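Long-range contact in Stk_08120 (Sulfolobus tokodaii str. 7, PDB 2EJX), which probably carries fatty acids, belonging to a thermoacidophile-specific family of the Bet v 1-like clan: residues F35-F49 with E52-V66. Numbering follows the deposited sequence.
Sequences FPGIASIKCIEPEIF and EGKFLAFSYKVKGRV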
# COMPACT_ATOMS: atom_id res chain seq x y z
N PHE A 35 2.74 -1.34 4.69
CA PHE A 35 3.17 -0.68 5.92
C PHE A 35 3.88 -1.68 6.84
O PHE A 35 3.62 -2.88 6.75
CB PHE A 35 1.99 0.01 6.61
CG PHE A 35 1.76 1.42 6.10
CD1 PHE A 35 1.61 1.66 4.74
CD2 PHE A 35 1.75 2.49 6.98
CE1 PHE A 35 1.41 2.96 4.25
CE2 PHE A 35 1.57 3.81 6.50
CZ PHE A 35 1.39 4.03 5.14
N PRO A 36 4.83 -1.20 7.70
CA PRO A 36 5.53 -2.14 8.58
C PRO A 36 4.66 -2.78 9.66
O PRO A 36 4.12 -2.06 10.50
CB PRO A 36 6.64 -1.30 9.25
CG PRO A 36 6.61 0.04 8.60
CD PRO A 36 5.31 0.20 7.86
N GLY A 37 4.56 -4.10 9.64
CA GLY A 37 4.04 -4.87 10.79
C GLY A 37 2.62 -4.52 11.19
O GLY A 37 2.32 -4.43 12.38
N ILE A 38 1.74 -4.34 10.20
CA ILE A 38 0.31 -4.06 10.46
C ILE A 38 -0.37 -5.23 11.17
O ILE A 38 -0.31 -6.37 10.70
CB ILE A 38 -0.45 -3.68 9.14
CG1 ILE A 38 0.09 -2.38 8.55
CG2 ILE A 38 -1.99 -3.62 9.34
CD1 ILE A 38 -0.36 -1.13 9.34
N ALA A 39 -0.99 -4.96 12.32
CA ALA A 39 -1.65 -6.02 13.10
C ALA A 39 -3.18 -5.82 13.28
O ALA A 39 -3.88 -6.73 13.74
CB ALA A 39 -0.98 -6.20 14.48
N SER A 40 -3.65 -4.63 12.92
CA SER A 40 -5.07 -4.27 12.93
C SER A 40 -5.40 -3.39 11.73
O SER A 40 -4.59 -2.58 11.31
CB SER A 40 -5.42 -3.56 14.23
OG SER A 40 -5.18 -4.48 15.29
N ILE A 41 -6.59 -3.56 11.15
CA ILE A 41 -7.05 -2.68 10.08
C ILE A 41 -8.58 -2.65 10.14
O ILE A 41 -9.20 -3.67 10.36
CB ILE A 41 -6.52 -3.11 8.67
CG1 ILE A 41 -7.04 -2.19 7.56
CG2 ILE A 41 -6.82 -4.55 8.39
CD1 ILE A 41 -5.95 -1.38 6.83
N LYS A 42 -9.14 -1.45 10.01
CA LYS A 42 -10.58 -1.22 10.02
C LYS A 42 -10.93 -0.52 8.72
O LYS A 42 -10.40 0.55 8.43
CB LYS A 42 -11.00 -0.36 11.20
CG LYS A 42 -12.47 -0.48 11.55
CD LYS A 42 -12.95 0.51 12.57
CE LYS A 42 -13.38 1.81 11.89
NZ LYS A 42 -14.58 2.47 12.56
N CYS A 43 -11.81 -1.14 7.95
CA CYS A 43 -12.18 -0.65 6.61
C CYS A 43 -13.68 -0.65 6.34
O CYS A 43 -14.17 -1.14 5.30
CB CYS A 43 -11.46 -1.46 5.54
SG CYS A 43 -9.75 -1.06 5.53
N ILE A 44 -14.37 -0.16 7.34
CA ILE A 44 -15.74 0.36 7.33
C ILE A 44 -16.26 0.88 5.96
O ILE A 44 -16.73 0.09 5.13
CB ILE A 44 -15.76 1.47 8.39
CG1 ILE A 44 -14.47 2.32 8.27
CG2 ILE A 44 -15.76 0.83 9.80
CD1 ILE A 44 -14.56 3.74 8.90
N GLU A 45 -16.20 2.21 5.77
CA GLU A 45 -16.51 2.89 4.52
C GLU A 45 -15.35 2.59 3.55
O GLU A 45 -14.19 2.50 3.99
CB GLU A 45 -16.58 4.39 4.83
CG GLU A 45 -17.56 5.24 4.03
CD GLU A 45 -17.38 6.74 4.35
OE1 GLU A 45 -17.75 7.17 5.47
OE2 GLU A 45 -16.83 7.47 3.48
N PRO A 46 -15.65 2.43 2.23
CA PRO A 46 -14.68 1.81 1.27
C PRO A 46 -13.44 2.64 0.97
O PRO A 46 -12.44 2.12 0.43
CB PRO A 46 -15.52 1.63 -0.01
CG PRO A 46 -16.55 2.76 0.08
CD PRO A 46 -16.89 2.87 1.56
N GLU A 47 -13.49 3.92 1.31
CA GLU A 47 -12.36 4.79 1.04
C GLU A 47 -11.64 5.27 2.30
O GLU A 47 -10.80 6.13 2.19
CB GLU A 47 -12.78 5.96 0.16
CG GLU A 47 -13.40 5.50 -1.16
CD GLU A 47 -13.24 6.52 -2.27
OE1 GLU A 47 -13.91 7.57 -2.20
OE2 GLU A 47 -12.46 6.26 -3.21
N ILE A 48 -12.00 4.75 3.47
CA ILE A 48 -11.37 5.16 4.73
C ILE A 48 -10.81 3.98 5.49
O ILE A 48 -11.39 2.91 5.49
CB ILE A 48 -12.36 5.92 5.68
CG1 ILE A 48 -13.17 6.95 4.91
CG2 ILE A 48 -11.60 6.61 6.81
CD1 ILE A 48 -14.38 7.44 5.68
N PHE A 49 -9.68 4.18 6.17
CA PHE A 49 -9.13 3.13 6.96
C PHE A 49 -8.47 3.65 8.23
O PHE A 49 -8.05 4.80 8.29
CB PHE A 49 -8.08 2.36 6.13
CG PHE A 49 -6.79 3.09 5.99
CD1 PHE A 49 -5.75 2.86 6.89
CD2 PHE A 49 -6.62 4.02 4.96
CE1 PHE A 49 -4.56 3.52 6.78
CE2 PHE A 49 -5.43 4.70 4.84
CZ PHE A 49 -4.40 4.45 5.75
N GLU A 52 -3.23 -0.25 12.80
CA GLU A 52 -2.23 -0.25 13.85
C GLU A 52 -1.13 -1.20 13.46
O GLU A 52 -1.38 -2.31 12.97
CB GLU A 52 -2.86 -0.71 15.19
CG GLU A 52 -3.76 0.41 15.82
CD GLU A 52 -4.36 0.05 17.19
OE1 GLU A 52 -3.69 -0.63 18.00
OE2 GLU A 52 -5.52 0.43 17.45
N GLY A 53 0.11 -0.78 13.68
CA GLY A 53 1.21 -1.68 13.44
C GLY A 53 2.33 -1.43 14.45
O GLY A 53 2.25 -0.53 15.28
N LYS A 54 3.39 -2.22 14.30
CA LYS A 54 4.62 -2.06 15.08
C LYS A 54 5.85 -2.48 14.27
O LYS A 54 5.80 -3.44 13.48
CB LYS A 54 4.52 -2.86 16.37
CG LYS A 54 5.74 -2.78 17.30
CD LYS A 54 5.50 -3.51 18.58
CE LYS A 54 6.54 -3.10 19.62
NZ LYS A 54 6.20 -3.70 20.94
N PHE A 55 6.96 -1.76 14.44
CA PHE A 55 8.26 -2.21 13.94
C PHE A 55 9.29 -1.75 14.97
O PHE A 55 9.14 -0.68 15.58
CB PHE A 55 8.58 -1.68 12.55
CG PHE A 55 8.65 -0.20 12.47
CD1 PHE A 55 9.86 0.46 12.54
CD2 PHE A 55 7.48 0.55 12.35
CE1 PHE A 55 9.92 1.85 12.50
CE2 PHE A 55 7.53 1.95 12.30
CZ PHE A 55 8.74 2.60 12.39
N LEU A 56 10.30 -2.59 15.18
CA LEU A 56 11.22 -2.41 16.30
C LEU A 56 10.39 -2.20 17.58
O LEU A 56 9.40 -2.91 17.78
CB LEU A 56 12.18 -1.24 16.03
CG LEU A 56 13.08 -1.36 14.77
CD1 LEU A 56 13.72 -0.03 14.51
CD2 LEU A 56 14.13 -2.43 14.91
N ALA A 57 10.77 -1.24 18.43
CA ALA A 57 10.01 -0.96 19.65
C ALA A 57 8.82 -0.02 19.46
O ALA A 57 8.13 0.32 20.43
CB ALA A 57 10.93 -0.43 20.76
N PHE A 58 8.52 0.34 18.21
CA PHE A 58 7.59 1.41 17.95
C PHE A 58 6.23 1.00 17.40
O PHE A 58 6.12 0.73 16.23
CB PHE A 58 8.24 2.39 16.99
CG PHE A 58 9.62 2.77 17.43
CD1 PHE A 58 9.79 3.52 18.58
CD2 PHE A 58 10.73 2.34 16.73
CE1 PHE A 58 11.08 3.85 19.03
CE2 PHE A 58 12.04 2.66 17.17
CZ PHE A 58 12.19 3.41 18.31
N SER A 59 5.22 1.01 18.26
CA SER A 59 3.83 0.89 17.82
C SER A 59 3.35 2.18 17.20
O SER A 59 3.73 3.29 17.63
CB SER A 59 2.93 0.55 19.00
OG SER A 59 3.33 -0.71 19.51
N TYR A 60 2.47 2.06 16.21
CA TYR A 60 1.91 3.25 15.61
C TYR A 60 0.47 2.99 15.21
O TYR A 60 0.06 1.83 15.03
CB TYR A 60 2.73 3.73 14.40
CG TYR A 60 2.75 2.76 13.26
CD1 TYR A 60 1.81 2.86 12.22
CD2 TYR A 60 3.65 1.69 13.25
CE1 TYR A 60 1.80 1.95 11.18
CE2 TYR A 60 3.66 0.77 12.19
CZ TYR A 60 2.72 0.90 11.17
OH TYR A 60 2.70 0.01 10.11
N LYS A 61 -0.28 4.08 15.15
CA LYS A 61 -1.68 4.08 14.70
C LYS A 61 -1.75 4.95 13.47
O LYS A 61 -1.38 6.13 13.53
CB LYS A 61 -2.58 4.70 15.76
CG LYS A 61 -3.00 3.76 16.82
CD LYS A 61 -3.70 4.51 17.97
CE LYS A 61 -5.22 4.44 17.87
NZ LYS A 61 -5.78 5.50 16.99
N VAL A 62 -2.21 4.39 12.37
CA VAL A 62 -2.32 5.15 11.14
C VAL A 62 -3.80 5.11 10.68
O VAL A 62 -4.52 4.11 10.91
CB VAL A 62 -1.29 4.69 10.05
CG1 VAL A 62 -1.46 3.24 9.73
CG2 VAL A 62 -1.35 5.53 8.79
N LYS A 63 -4.26 6.22 10.12
CA LYS A 63 -5.59 6.25 9.47
C LYS A 63 -5.50 7.17 8.26
O LYS A 63 -4.55 7.94 8.10
CB LYS A 63 -6.68 6.72 10.46
CG LYS A 63 -6.59 8.20 10.77
CD LYS A 63 -7.48 8.52 11.96
CE LYS A 63 -7.70 10.04 12.11
NZ LYS A 63 -6.63 10.59 12.93
N GLY A 64 -6.45 7.09 7.35
CA GLY A 64 -6.32 7.85 6.14
C GLY A 64 -7.47 7.60 5.15
O GLY A 64 -8.44 6.95 5.49
N ARG A 65 -7.30 8.13 3.94
CA ARG A 65 -8.34 8.16 2.91
C ARG A 65 -7.74 7.90 1.54
O ARG A 65 -6.65 8.34 1.25
CB ARG A 65 -9.05 9.54 2.90
CG ARG A 65 -10.23 9.68 1.88
CD ARG A 65 -11.39 10.53 2.44
NE ARG A 65 -12.65 10.00 1.91
CZ ARG A 65 -13.82 10.03 2.54
NH1 ARG A 65 -13.93 10.57 3.75
NH2 ARG A 65 -14.89 9.50 1.95
N VAL A 66 -8.49 7.18 0.71
CA VAL A 66 -8.07 6.82 -0.64
C VAL A 66 -8.80 7.69 -1.66
O VAL A 66 -10.03 7.92 -1.55
CB VAL A 66 -8.41 5.35 -0.93
CG1 VAL A 66 -8.05 4.99 -2.38
CG2 VAL A 66 -7.73 4.43 0.07
O HOH W 1 -3.28 -3.66 17.23
O HOH W 2 -12.03 9.74 -1.17
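Phe-49 lays one face of its ring along the backbone of Lys-63 and Gly-64, the amide N of Gly-64 standing 3.6 Å above the ring plane toward the rim. Its CG sits between the backbone N and the carbonyl carbon (chi1 76°), which swings the ring over the neighbouring strand; glycine suits position 64 because a CB would strike Phe-49 CE2. The Tyr-60 ring has Gly-53 N over the centre of one face and Pro-36 O, Phe-58 O and Val-62 CG1 at its edge. Ile-48 CG1 lies 3.8 Å over the guanidinium face of Arg-65, whose NH2 forms a salt bridge with Glu-45 OE2 (3.2 Å), its hydrogen bond weak, the carboxylate and guanidinium planes 59° apart; one arginine thus serves an apolar neighbour and an acid. The Tyr-60 hydroxyl donates to Pro-36 O, OH to O 2.5 Å, approaching 38° above the carbonyl plane, while Ile-38 CD1 and Pro-36 CD pack against the hydroxyl itself. A CB on Gly-53 would clash with both oxygens. Replacing Tyr-60 by a phenylalanine would probably leave Pro-36 O without this donor and the loop leading into strand 38-42 less firmly held. Pro-36 CB meets Phe-55 CD2 at 3.7 Å, and both side chains touch helix 105-137. The contact joins antiparallel strands 38-42, 48-55 and 58-69, with the loop before the first, at one margin of the curved sheet that wraps the long helix in Bet v 1-like proteins. Between the first two lies a classic beta bulge: Glu-52 O accepts from Ala-39 N (2.8 Å) and Ser-40 N (3.2 Å). One water links Arg-65 NE, Val-66 O and Glu-47 OE1, while Glu-47 OE2 pairs with Lys-68.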